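Local coordinates for putative uncharacterized protein (Chaetomium thermophilum, PDB 5T8V), which probably acts, as the C-terminal part of the Scc2/Nipped-B protein, in loading cohesin onto chromatin, at residues Leu224-Ser229 against Met260-Ile264; Ser1009-Val1013 against Cys1040-Asn1046; Phe1056-Phe1060 against Arg1124-Asp1128. One frame throughout, in Å; residues are numbered along the deposited sequence.

Contact 1 (Leu224-Ser229 against Met260-Ile264)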
ATOM      1  N   LEU A 224     -35.650  38.466  -7.047  1.00 25.70           N
ATOM      2  CA  LEU A 224     -35.038  38.479  -5.723  1.00 24.14           C
ATOM      3  C   LEU A 224     -33.999  37.373  -5.588  1.00 24.78           C
ATOM      4  O   LEU A 224     -32.960  37.565  -4.950  1.00 24.58           O
ATOM      5  CB  LEU A 224     -36.112  38.337  -4.643  1.00 22.23           C
ATOM      6  CG  LEU A 224     -36.990  39.565  -4.393  1.00 22.85           C
ATOM      7  CD1 LEU A 224     -38.172  39.205  -3.504  1.00 22.37           C
ATOM      8  CD2 LEU A 224     -36.179  40.691  -3.770  1.00 22.65           C
ATOM      9  N   GLU A 225     -34.263  36.204  -6.176  1.00 37.41           N
ATOM     10  CA  GLU A 225     -33.296  35.114  -6.105  1.00 38.20           C
ATOM     11  C   GLU A 225     -32.048  35.431  -6.918  1.00 38.09           C
ATOM     12  O   GLU A 225     -30.944  35.022  -6.542  1.00 37.57           O
ATOM     13  CB  GLU A 225     -33.938  33.813  -6.590  1.00 39.98           C
ATOM     14  CG  GLU A 225     -33.390  32.545  -5.936  1.00 40.12           C
ATOM     15  CD  GLU A 225     -32.028  32.137  -6.467  1.00 42.30           C
ATOM     16  OE1 GLU A 225     -31.241  31.551  -5.695  1.00 41.97           O
ATOM     17  OE2 GLU A 225     -31.746  32.394  -7.657  1.00 44.24           O
ATOM     18  N   PHE A 226     -32.199  36.159  -8.024  1.00 29.08           N
ATOM     19  CA  PHE A 226     -31.038  36.562  -8.809  1.00 29.79           C
ATOM     20  C   PHE A 226     -30.219  37.617  -8.075  1.00 29.63           C
ATOM     21  O   PHE A 226     -28.983  37.539  -8.032  1.00 29.54           O
ATOM     22  CB  PHE A 226     -31.495  37.079 -10.173  1.00 31.47           C
ATOM     23  CG  PHE A 226     -30.370  37.385 -11.118  1.00 33.67           C
ATOM     24  CD1 PHE A 226     -29.669  36.362 -11.736  1.00 35.03           C
ATOM     25  CD2 PHE A 226     -30.019  38.695 -11.399  1.00 34.38           C
ATOM     26  CE1 PHE A 226     -28.635  36.641 -12.610  1.00 36.09           C
ATOM     27  CE2 PHE A 226     -28.986  38.979 -12.273  1.00 35.51           C
ATOM     28  CZ  PHE A 226     -28.294  37.951 -12.877  1.00 36.85           C
ATOM     29  N   ALA A 227     -30.891  38.606  -7.480  1.00 24.74           N
ATOM     30  CA  ALA A 227     -30.191  39.651  -6.743  1.00 24.60           C
ATOM     31  C   ALA A 227     -29.487  39.084  -5.516  1.00 23.21           C
ATOM     32  O   ALA A 227     -28.306  39.367  -5.277  1.00 23.44           O
ATOM     33  CB  ALA A 227     -31.176  40.745  -6.342  1.00 24.65           C
ATOM     34  N   ALA A 228     -30.201  38.286  -4.721  1.00 22.59           N
ATOM     35  CA  ALA A 228     -29.585  37.651  -3.561  1.00 21.42           C
ATOM     36  C   ALA A 228     -28.443  36.741  -3.985  1.00 21.61           C
ATOM     37  O   ALA A 228     -27.373  36.742  -3.363  1.00 21.46           O
ATOM     38  CB  ALA A 228     -30.632  36.866  -2.776  1.00 20.28           C
ATOM     39  N   SER A 229     -28.651  35.954  -5.043  1.00 24.84           N
ATOM     40  CA  SER A 229     -27.571  35.134  -5.575  1.00 25.58           C
ATOM     41  C   SER A 229     -26.349  35.985  -5.890  1.00 27.02           C
ATOM     42  O   SER A 229     -25.211  35.557  -5.672  1.00 28.01           O
ATOM     43  CB  SER A 229     -28.042  34.389  -6.823  1.00 27.57           C
ATOM     44  OG  SER A 229     -26.965  33.705  -7.445  1.00 29.29           O
ATOM     45  N   MET A 260     -32.651  35.389   2.363  1.00 27.17           N
ATOM     46  CA  MET A 260     -33.603  35.573   1.271  1.00 27.79           C
ATOM     47  C   MET A 260     -33.693  34.322   0.405  1.00 26.51           C
ATOM     48  O   MET A 260     -34.792  33.873   0.054  1.00 26.89           O
ATOM     49  CB  MET A 260     -33.198  36.785   0.432  1.00 29.89           C
ATOM     50  CG  MET A 260     -34.246  37.210  -0.582  1.00 32.84           C
ATOM     51  SD  MET A 260     -33.790  38.698  -1.486  1.00 36.02           S
ATOM     52  CE  MET A 260     -33.864  39.931  -0.191  1.00 35.88           C
ATOM     53  N   ILE A 261     -32.544  33.739   0.052  1.00 16.95           N
ATOM     54  CA  ILE A 261     -32.552  32.553  -0.800  1.00 16.64           C
ATOM     55  C   ILE A 261     -33.217  31.386  -0.084  1.00 15.95           C
ATOM     56  O   ILE A 261     -33.938  30.598  -0.703  1.00 16.18           O
ATOM     57  CB  ILE A 261     -31.124  32.195  -1.248  1.00 16.82           C
ATOM     58  CG1 ILE A 261     -30.533  33.329  -2.090  1.00 19.69           C
ATOM     59  CG2 ILE A 261     -31.137  30.890  -2.052  1.00 16.96           C
ATOM     60  CD1 ILE A 261     -29.075  33.132  -2.463  1.00 20.44           C
ATOM     61  N   CYS A 262     -32.971  31.238   1.218  1.00 16.56           N
ATOM     62  CA  CYS A 262     -33.657  30.193   1.972  1.00 18.05           C
ATOM     63  C   CYS A 262     -35.163  30.408   1.956  1.00 19.49           C
ATOM     64  O   CYS A 262     -35.938  29.449   1.847  1.00 19.99           O
ATOM     65  CB  CYS A 262     -33.141  30.148   3.408  1.00 16.35           C
ATOM     66  SG  CYS A 262     -31.471  29.502   3.545  1.00 17.13           S
ATOM     67  N   GLN A 263     -35.601  31.662   2.064  1.00 19.50           N
ATOM     68  CA  GLN A 263     -37.031  31.946   2.040  1.00 20.03           C
ATOM     69  C   GLN A 263     -37.644  31.565   0.699  1.00 20.10           C
ATOM     70  O   GLN A 263     -38.628  30.821   0.645  1.00 19.34           O
ATOM     71  CB  GLN A 263     -37.272  33.419   2.353  1.00 21.08           C
ATOM     72  CG  GLN A 263     -37.514  33.672   3.820  1.00 22.52           C
ATOM     73  CD  GLN A 263     -38.947  33.403   4.210  1.00 24.23           C
ATOM     74  OE1 GLN A 263     -39.828  34.209   3.931  1.00 26.46           O
ATOM     75  NE2 GLN A 263     -39.191  32.267   4.850  1.00 23.02           N
ATOM     76  N   ILE A 264     -37.072  32.066  -0.399  1.00 17.19           N
ATOM     77  CA  ILE A 264     -37.576  31.703  -1.722  1.00 18.10           C
ATOM     78  C   ILE A 264     -37.578  30.188  -1.889  1.00 17.86           C
ATOM     79  O   ILE A 264     -38.543  29.600  -2.395  1.00 18.52           O
ATOM     80  CB  ILE A 264     -36.741  32.394  -2.817  1.00 18.73           C
ATOM     81  CG1 ILE A 264     -36.831  33.916  -2.671  1.00 19.12           C
ATOM     82  CG2 ILE A 264     -37.208  31.955  -4.208  1.00 19.87           C
ATOM     83  CD1 ILE A 264     -35.918  34.687  -3.611  1.00 19.81           C
TER
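Ala228, Leu224, Met260, Ile261 and Ile264 supply the apolar part of this contact. Ala228 puts its CB 3.6 Å from CG1 of Ile261 and 3.9 Å from SD of Met260; with nothing beyond CB, it leaves room for two larger neighbours. Met260 sends CG anti to the backbone N (chi1 -170°) and runs straight to the sulfur, and only at chi3 does the chain bend. Its SD lies 3.9 Å from Leu224 CD2, the two side chains crossing at about a right angle. Ile264 reaches in with CD1, which comes 3.8 Å from Leu224 CB.

A second set of contacts is of mixed character. The same Ile264 CD1 rests 3.7 Å from CB of Glu225, whose chain bends at chi2 and brings OE1 to 3.7 Å from Ile261 CG2. Glu225 thus gives CB and CG to Ile264 and a carboxylate oxygen to Ile261. Its OE2 lies close to OE2 of Glu278, which probably raises the pKa of one or both acids. Ile261 CD1 meets backbone instead, 3.8 Å from Ser229 N.

Helix 190-213 touches Leu224, Met260 and Ile264, while Ile275 and Ile279 of helix 272-282 meet Glu225 and Ile261. The segment axes approach to 9.5 Å and run nearly antiparallel at 150°, the buried packing of successive helices expected in an alpha-solenoid of HEAT repeats.

Contact 2 (Ser1009-Val1013 against Cys1040-Asn1046)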
ATOM      1  N   SER A1009      54.650 -39.693  -2.104  1.00 59.53           N
ATOM      2  CA  SER A1009      53.325 -39.684  -2.716  1.00 55.54           C
ATOM      3  C   SER A1009      53.097 -40.956  -3.522  1.00 54.16           C
ATOM      4  O   SER A1009      52.120 -41.684  -3.306  1.00 53.29           O
ATOM      5  CB  SER A1009      53.179 -38.451  -3.610  1.00 55.96           C
ATOM      6  OG  SER A1009      53.811 -37.320  -3.031  1.00 57.21           O
ATOM      7  N   LYS A1010      54.010 -41.244  -4.452  1.00 63.01           N
ATOM      8  CA  LYS A1010      53.899 -42.455  -5.254  1.00 61.45           C
ATOM      9  C   LYS A1010      54.083 -43.709  -4.413  1.00 61.50           C
ATOM     10  O   LYS A1010      53.581 -44.774  -4.782  1.00 60.94           O
ATOM     11  CB  LYS A1010      54.923 -42.430  -6.388  1.00 63.39           C
ATOM     12  CG  LYS A1010      55.061 -43.757  -7.110  1.00 63.70           C
ATOM     13  CD  LYS A1010      55.655 -43.585  -8.493  1.00 65.69           C
ATOM     14  CE  LYS A1010      55.933 -44.931  -9.137  1.00 67.85           C
ATOM     15  NZ  LYS A1010      56.210 -44.809 -10.593  1.00 70.45           N
ATOM     16  N   LEU A1011      54.805 -43.617  -3.295  1.00 61.73           N
ATOM     17  CA  LEU A1011      54.921 -44.767  -2.405  1.00 62.15           C
ATOM     18  C   LEU A1011      53.581 -45.077  -1.750  1.00 59.86           C
ATOM     19  O   LEU A1011      53.126 -46.228  -1.747  1.00 60.14           O
ATOM     20  CB  LEU A1011      55.999 -44.506  -1.349  1.00 63.71           C
ATOM     21  CG  LEU A1011      56.220 -45.592  -0.291  1.00 64.06           C
ATOM     22  CD1 LEU A1011      56.511 -46.941  -0.932  1.00 65.24           C
ATOM     23  CD2 LEU A1011      57.355 -45.194   0.644  1.00 64.58           C
ATOM     24  N   MET A1012      52.925 -44.050  -1.206  1.00 54.57           N
ATOM     25  CA  MET A1012      51.603 -44.232  -0.620  1.00 52.36           C
ATOM     26  C   MET A1012      50.622 -44.775  -1.653  1.00 51.35           C
ATOM     27  O   MET A1012      49.942 -45.784  -1.417  1.00 50.90           O
ATOM     28  CB  MET A1012      51.111 -42.904  -0.040  1.00 50.97           C
ATOM     29  CG  MET A1012      52.050 -42.321   1.015  1.00 51.96           C
ATOM     30  SD  MET A1012      51.466 -40.799   1.788  1.00 51.30           S
ATOM     31  CE  MET A1012      51.707 -39.617   0.469  1.00 51.13           C
ATOM     32  N   VAL A1013      50.550 -44.127  -2.818  1.00 42.88           N
ATOM     33  CA  VAL A1013      49.647 -44.590  -3.870  1.00 42.21           C
ATOM     34  C   VAL A1013      49.945 -46.041  -4.225  1.00 43.15           C
ATOM     35  O   VAL A1013      49.041 -46.881  -4.301  1.00 42.42           O
ATOM     36  CB  VAL A1013      49.753 -43.674  -5.104  1.00 43.31           C
ATOM     37  CG1 VAL A1013      48.930 -44.230  -6.266  1.00 44.10           C
ATOM     38  CG2 VAL A1013      49.293 -42.263  -4.759  1.00 42.43           C
ATOM     39  N   CYS A1040      46.253 -37.833  -4.273  1.00 44.26           N
ATOM     40  CA  CYS A1040      46.415 -37.280  -5.613  1.00 45.50           C
ATOM     41  C   CYS A1040      45.991 -35.819  -5.673  1.00 45.55           C
ATOM     42  O   CYS A1040      46.611 -35.019  -6.384  1.00 47.08           O
ATOM     43  CB  CYS A1040      45.617 -38.105  -6.621  1.00 45.54           C
ATOM     44  SG  CYS A1040      46.252 -39.772  -6.880  1.00 46.75           S
ATOM     45  N   GLN A1041      44.938 -35.444  -4.939  1.00 41.11           N
ATOM     46  CA  GLN A1041      44.439 -34.077  -5.046  1.00 40.86           C
ATOM     47  C   GLN A1041      45.508 -33.057  -4.674  1.00 41.81           C
ATOM     48  O   GLN A1041      45.479 -31.924  -5.165  1.00 42.76           O
ATOM     49  CB  GLN A1041      43.193 -33.896  -4.176  1.00 39.75           C
ATOM     50  CG  GLN A1041      43.465 -33.629  -2.706  1.00 39.38           C
ATOM     51  CD  GLN A1041      42.192 -33.402  -1.923  1.00 38.26           C
ATOM     52  OE1 GLN A1041      42.042 -32.384  -1.248  1.00 38.46           O
ATOM     53  NE2 GLN A1041      41.263 -34.347  -2.011  1.00 37.45           N
ATOM     54  N   SER A1042      46.459 -33.437  -3.818  1.00 39.36           N
ATOM     55  CA  SER A1042      47.562 -32.562  -3.443  1.00 41.09           C
ATOM     56  C   SER A1042      48.871 -32.919  -4.139  1.00 42.76           C
ATOM     57  O   SER A1042      49.837 -32.154  -4.035  1.00 44.57           O
ATOM     58  CB  SER A1042      47.772 -32.593  -1.926  1.00 41.17           C
ATOM     59  OG  SER A1042      46.685 -31.978  -1.255  1.00 40.19           O
ATOM     60  N   SER A1043      48.929 -34.053  -4.833  1.00 47.51           N
ATOM     61  CA  SER A1043      50.077 -34.432  -5.656  1.00 49.45           C
ATOM     62  C   SER A1043      49.547 -34.867  -7.015  1.00 48.51           C
ATOM     63  O   SER A1043      49.570 -36.056  -7.358  1.00 47.60           O
ATOM     64  CB  SER A1043      50.896 -35.541  -4.994  1.00 50.34           C
ATOM     65  OG  SER A1043      51.483 -35.088  -3.785  1.00 50.79           O
ATOM     66  N   PRO A1044      49.059 -33.920  -7.819  1.00 47.20           N
ATOM     67  CA  PRO A1044      48.318 -34.295  -9.035  1.00 47.77           C
ATOM     68  C   PRO A1044      49.099 -35.166 -10.003  1.00 49.43           C
ATOM     69  O   PRO A1044      48.476 -35.877 -10.801  1.00 48.75           O
ATOM     70  CB  PRO A1044      47.969 -32.939  -9.664  1.00 47.91           C
ATOM     71  CG  PRO A1044      48.010 -31.971  -8.531  1.00 47.20           C
ATOM     72  CD  PRO A1044      49.091 -32.460  -7.622  1.00 47.39           C
ATOM     73  N   ARG A1045      50.432 -35.140  -9.974  1.00 60.32           N
ATOM     74  CA  ARG A1045      51.195 -35.944 -10.922  1.00 62.83           C
ATOM     75  C   ARG A1045      50.923 -37.434 -10.762  1.00 61.32           C
ATOM     76  O   ARG A1045      51.161 -38.200 -11.703  1.00 62.40           O
ATOM     77  CB  ARG A1045      52.689 -35.662 -10.776  1.00 66.71           C
ATOM     78  CG  ARG A1045      53.104 -34.298 -11.315  1.00 70.48           C
ATOM     79  CD  ARG A1045      54.410 -34.362 -12.091  1.00 74.99           C
ATOM     80  NE  ARG A1045      54.336 -35.289 -13.220  1.00 78.57           N
ATOM     81  CZ  ARG A1045      53.790 -35.005 -14.399  1.00 78.92           C
ATOM     82  NH1 ARG A1045      53.252 -33.814 -14.626  1.00 78.31           N
ATOM     83  NH2 ARG A1045      53.777 -35.921 -15.360  1.00 79.30           N
ATOM     84  N   ASN A1046      50.427 -37.864  -9.601  1.00 46.84           N
ATOM     85  CA  ASN A1046      50.066 -39.265  -9.425  1.00 45.69           C
ATOM     86  C   ASN A1046      48.814 -39.639 -10.209  1.00 44.13           C
ATOM     87  O   ASN A1046      48.632 -40.817 -10.528  1.00 44.19           O
ATOM     88  CB  ASN A1046      49.859 -39.576  -7.942  1.00 44.90           C
ATOM     89  CG  ASN A1046      51.169 -39.709  -7.188  1.00 46.82           C
ATOM     90  OD1 ASN A1046      51.450 -38.941  -6.268  1.00 47.15           O
ATOM     91  ND2 ASN A1046      51.978 -40.690  -7.575  1.00 48.14           N
TER
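Asn1046 lays its amide against the first turn of helix 1009-1016, with its two ends set on different residues. OD1 comes 3.2 Å from Ser1009 CB, and ND2 lies 3.5 Å from Lys1010 CA. Between them the amide carbon, CG, is 4.0 Å from Val1013 CG2, where the asparagine and valine side chains slide past each other in opposite directions. A short, flat side chain suits this place, since its amide can lie along the turn and touch Ser1009, Lys1010 and Val1013 at once. The turn that carries it is held by a backbone hydrogen bond from Asn1046 N to Ser1043 O.

Ser1009 and Ser1043 face one another with their hydroxyls, the two OG atoms standing 3.3 Å apart. Ser1009 OG sits beside its own backbone N and has two hydrogen-bond acceptors, Asn988 OD1 and Ser1007 O, which must share its single proton. Of the Lys1010 side chain, CB meets the amide, 3.6 Å from Asn1046 ND2; CG is anti to the backbone N (chi1 169°) and the extended chain carries the ammonium group away. Val1013 closes the contact, its CG2 a loose 4.5 Å from Cys1040 SG, and also leans on Val1036 and Val1039 of helix 1026-1042.

With an alanine at Asn1046, the amide surface against Ser1009, Lys1010 and Val1013 would go, which would probably leave a gap beside the start of the helix.

Within the HEAT-repeat array, this small contact joins helix 1009-1016 to the turn after helix 1026-1042. It is made by van der Waals touches of serines, an amide and a valine, while clear hydrogen bonding to Ser1009 comes from neighbouring loop residues.

Contact 3 (Phe1056-Phe1060 against Arg1124-Asp1128)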
ATOM      1  N   PHE A1056      40.629 -45.940 -11.382  1.00 54.27           N
ATOM      2  CA  PHE A1056      39.539 -45.000 -11.633  1.00 52.90           C
ATOM      3  C   PHE A1056      38.643 -45.497 -12.761  1.00 55.22           C
ATOM      4  O   PHE A1056      37.412 -45.521 -12.628  1.00 55.21           O
ATOM      5  CB  PHE A1056      40.102 -43.614 -11.961  1.00 51.48           C
ATOM      6  CG  PHE A1056      40.654 -42.867 -10.768  1.00 49.64           C
ATOM      7  CD1 PHE A1056      40.657 -43.431  -9.500  1.00 48.90           C
ATOM      8  CD2 PHE A1056      41.162 -41.586 -10.920  1.00 49.12           C
ATOM      9  CE1 PHE A1056      41.160 -42.734  -8.417  1.00 47.40           C
ATOM     10  CE2 PHE A1056      41.667 -40.887  -9.838  1.00 47.61           C
ATOM     11  CZ  PHE A1056      41.665 -41.461  -8.587  1.00 46.72           C
ATOM     12  N   GLN A1057      39.241 -45.899 -13.885  1.00 59.00           N
ATOM     13  CA  GLN A1057      38.458 -46.489 -14.965  1.00 61.35           C
ATOM     14  C   GLN A1057      37.665 -47.690 -14.470  1.00 61.99           C
ATOM     15  O   GLN A1057      36.501 -47.872 -14.845  1.00 62.52           O
ATOM     16  CB  GLN A1057      39.372 -46.893 -16.123  1.00 64.01           C
ATOM     17  CG  GLN A1057      39.692 -45.764 -17.094  1.00 64.83           C
ATOM     18  CD  GLN A1057      38.489 -45.339 -17.916  1.00 64.20           C
ATOM     19  OE1 GLN A1057      37.361 -45.757 -17.651  1.00 63.41           O
ATOM     20  NE2 GLN A1057      38.726 -44.506 -18.922  1.00 65.79           N
ATOM     21  N   GLN A1058      38.280 -48.523 -13.628  1.00 59.96           N
ATOM     22  CA  GLN A1058      37.558 -49.653 -13.052  1.00 61.11           C
ATOM     23  C   GLN A1058      36.359 -49.176 -12.244  1.00 58.39           C
ATOM     24  O   GLN A1058      35.266 -49.748 -12.338  1.00 60.08           O
ATOM     25  CB  GLN A1058      38.501 -50.479 -12.177  1.00 61.68           C
ATOM     26  CG  GLN A1058      37.924 -51.813 -11.719  1.00 63.67           C
ATOM     27  CD  GLN A1058      37.578 -52.743 -12.872  1.00 67.28           C
ATOM     28  OE1 GLN A1058      36.581 -53.462 -12.819  1.00 67.66           O
ATOM     29  NE2 GLN A1058      38.403 -52.740 -13.913  1.00 70.10           N
ATOM     30  N   VAL A1059      36.543 -48.120 -11.449  1.00 39.24           N
ATOM     31  CA  VAL A1059      35.448 -47.567 -10.655  1.00 38.09           C
ATOM     32  C   VAL A1059      34.298 -47.155 -11.564  1.00 38.40           C
ATOM     33  O   VAL A1059      33.155 -47.598 -11.396  1.00 38.75           O
ATOM     34  CB  VAL A1059      35.949 -46.381  -9.811  1.00 36.67           C
ATOM     35  CG1 VAL A1059      34.789 -45.533  -9.299  1.00 35.72           C
ATOM     36  CG2 VAL A1059      36.784 -46.879  -8.645  1.00 36.42           C
ATOM     37  N   PHE A1060      34.587 -46.293 -12.543  1.00 46.43           N
ATOM     38  CA  PHE A1060      33.532 -45.804 -13.423  1.00 46.05           C
ATOM     39  C   PHE A1060      32.871 -46.940 -14.193  1.00 49.73           C
ATOM     40  O   PHE A1060      31.668 -46.879 -14.474  1.00 50.73           O
ATOM     41  CB  PHE A1060      34.099 -44.761 -14.385  1.00 44.24           C
ATOM     42  CG  PHE A1060      34.501 -43.475 -13.716  1.00 40.99           C
ATOM     43  CD1 PHE A1060      33.610 -42.792 -12.906  1.00 39.14           C
ATOM     44  CD2 PHE A1060      35.773 -42.956 -13.891  1.00 40.65           C
ATOM     45  CE1 PHE A1060      33.977 -41.612 -12.289  1.00 37.33           C
ATOM     46  CE2 PHE A1060      36.146 -41.777 -13.275  1.00 37.12           C
ATOM     47  CZ  PHE A1060      35.247 -41.104 -12.474  1.00 36.69           C
ATOM     48  N   ARG A1124      40.374 -38.288 -20.326  1.00 56.99           N
ATOM     49  CA  ARG A1124      40.140 -39.714 -20.112  1.00 57.00           C
ATOM     50  C   ARG A1124      38.768 -39.969 -19.492  1.00 54.47           C
ATOM     51  O   ARG A1124      38.064 -40.901 -19.899  1.00 54.69           O
ATOM     52  CB  ARG A1124      41.235 -40.314 -19.234  1.00 58.04           C
ATOM     53  CG  ARG A1124      40.948 -41.755 -18.784  1.00 58.87           C
ATOM     54  CD  ARG A1124      42.057 -42.706 -19.171  1.00 61.41           C
ATOM     55  NE  ARG A1124      43.367 -42.209 -18.770  1.00 62.46           N
ATOM     56  CZ  ARG A1124      44.518 -42.763 -19.129  1.00 66.14           C
ATOM     57  NH1 ARG A1124      44.532 -43.842 -19.904  1.00 68.73           N
ATOM     58  NH2 ARG A1124      45.660 -42.234 -18.716  1.00 66.88           N
ATOM     59  N   PHE A1125      38.371 -39.161 -18.511  1.00 57.34           N
ATOM     60  CA  PHE A1125      37.170 -39.441 -17.731  1.00 55.65           C
ATOM     61  C   PHE A1125      35.972 -38.577 -18.111  1.00 55.34           C
ATOM     62  O   PHE A1125      34.917 -38.694 -17.476  1.00 54.45           O
ATOM     63  CB  PHE A1125      37.475 -39.273 -16.241  1.00 53.54           C
ATOM     64  CG  PHE A1125      38.592 -40.150 -15.752  1.00 53.78           C
ATOM     65  CD1 PHE A1125      38.429 -41.524 -15.674  1.00 54.38           C
ATOM     66  CD2 PHE A1125      39.806 -39.603 -15.370  1.00 53.62           C
ATOM     67  CE1 PHE A1125      39.454 -42.335 -15.226  1.00 54.73           C
ATOM     68  CE2 PHE A1125      40.833 -40.409 -14.921  1.00 54.04           C
ATOM     69  CZ  PHE A1125      40.657 -41.778 -14.849  1.00 54.62           C
ATOM     70  N   LEU A1126      36.095 -37.731 -19.137  1.00 48.54           N
ATOM     71  CA  LEU A1126      34.996 -36.839 -19.494  1.00 47.94           C
ATOM     72  C   LEU A1126      33.712 -37.619 -19.756  1.00 47.66           C
ATOM     73  O   LEU A1126      32.643 -37.265 -19.245  1.00 46.13           O
ATOM     74  CB  LEU A1126      35.370 -36.005 -20.720  1.00 49.54           C
ATOM     75  CG  LEU A1126      34.304 -35.005 -21.182  1.00 48.73           C
ATOM     76  CD1 LEU A1126      34.069 -33.935 -20.126  1.00 47.12           C
ATOM     77  CD2 LEU A1126      34.695 -34.375 -22.504  1.00 49.95           C
ATOM     78  N   LYS A1127      33.796 -38.683 -20.558  1.00 57.43           N
ATOM     79  CA  LYS A1127      32.600 -39.449 -20.894  1.00 58.29           C
ATOM     80  C   LYS A1127      31.914 -39.980 -19.640  1.00 56.23           C
ATOM     81  O   LYS A1127      30.687 -39.891 -19.508  1.00 55.22           O
ATOM     82  CB  LYS A1127      32.964 -40.599 -21.832  1.00 61.67           C
ATOM     83  CG  LYS A1127      33.540 -40.147 -23.166  1.00 64.98           C
ATOM     84  CD  LYS A1127      33.932 -41.333 -24.036  1.00 68.84           C
ATOM     85  CE  LYS A1127      34.462 -40.886 -25.390  1.00 70.49           C
ATOM     86  NZ  LYS A1127      34.860 -42.041 -26.246  1.00 73.00           N
ATOM     87  N   ASP A1128      32.690 -40.528 -18.704  1.00 56.62           N
ATOM     88  CA  ASP A1128      32.107 -41.107 -17.499  1.00 54.84           C
ATOM     89  C   ASP A1128      31.469 -40.035 -16.625  1.00 52.40           C
ATOM     90  O   ASP A1128      30.331 -40.193 -16.163  1.00 51.65           O
ATOM     91  CB  ASP A1128      33.176 -41.871 -16.718  1.00 54.99           C
ATOM     92  CG  ASP A1128      33.821 -42.967 -17.539  1.00 57.97           C
ATOM     93  OD1 ASP A1128      33.274 -44.090 -17.561  1.00 59.27           O
ATOM     94  OD2 ASP A1128      34.871 -42.706 -18.163  1.00 59.35           O
TER
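An aromatic cluster of Phe1056, Phe1060 and Phe1125 joins helix 1050-1062 to helix 1115-1133, whose segments here run nearly parallel (11°), late in the HEAT-repeat fold; 1124-1128 falls in the region of the sister chromatid cohesion C-terminus family. The flank of the cluster is polar, made by Gln1057, Arg1124 and Asp1128. The axes of the two segments stay 10.8 Å apart, a spacing that leaves room for rings between the backbones.

Phe1125 is the piece common to both aromatic pairs. Its CG sits beside the backbone N (chi1 -58°), and from there the ring reaches over to the other helix. Phe1056 turns an edge toward the face of this ring in an offset edge-to-face pair, with centroids 6.0 Å apart and planes at 60°, and its CB lies 3.5 Å from Phe1125 CZ. Phe1060 meets the same ring obliquely, the centroids 5.4 Å apart. Arg1124 CG, from the neighbouring residue, covers a face of Phe1125, while its guanidinium makes a cation-pi contact with Tyr1053.

Asp1128 gives its methylene to Phe1060: CB stands 4.0 Å from the ring centroid, over the face in a CH-pi contact, and the carboxylate lies roughly parallel to the ring. In Gln1057, chi1 puts CG 3.9 Å from Phe1125 CE1, and the bend at chi2 then swings the amide until NE2 lies 3.5 Å from Arg1124 CG.

Val1071 of helix 1065-1086 touches both Phe1056 and Phe1060, so a third helix backs the cluster. Large flat rings suit the wide gap, and the polar residues use their aliphatic portions to pack beside them. The contact probably rests mainly on dispersion and the weak electrostatics of the rings, with polar groups at the partly exposed margin.

The three contacts follow one another along the chain, each closing before the next opens. Contact 1 joins helices 218-232 and 247-267 in the N-terminal half of this fragment, on the opposite side of the chain's centre from the other two; its centre is about 111 Å from that of contact 2 and about 105 Å from that of contact 3. Contacts 2 and 3 are neighbours, their centres about 18 Å apart and their nearest atoms about 5 Å apart, without touching. Consecutive helices tie them: 1026-1042 serves contact 2, and 1050-1062 pairs with 1115-1133 in contact 3. In this elongated helical repeat protein, local helix packing is repeated along the length rather than gathered into a single core.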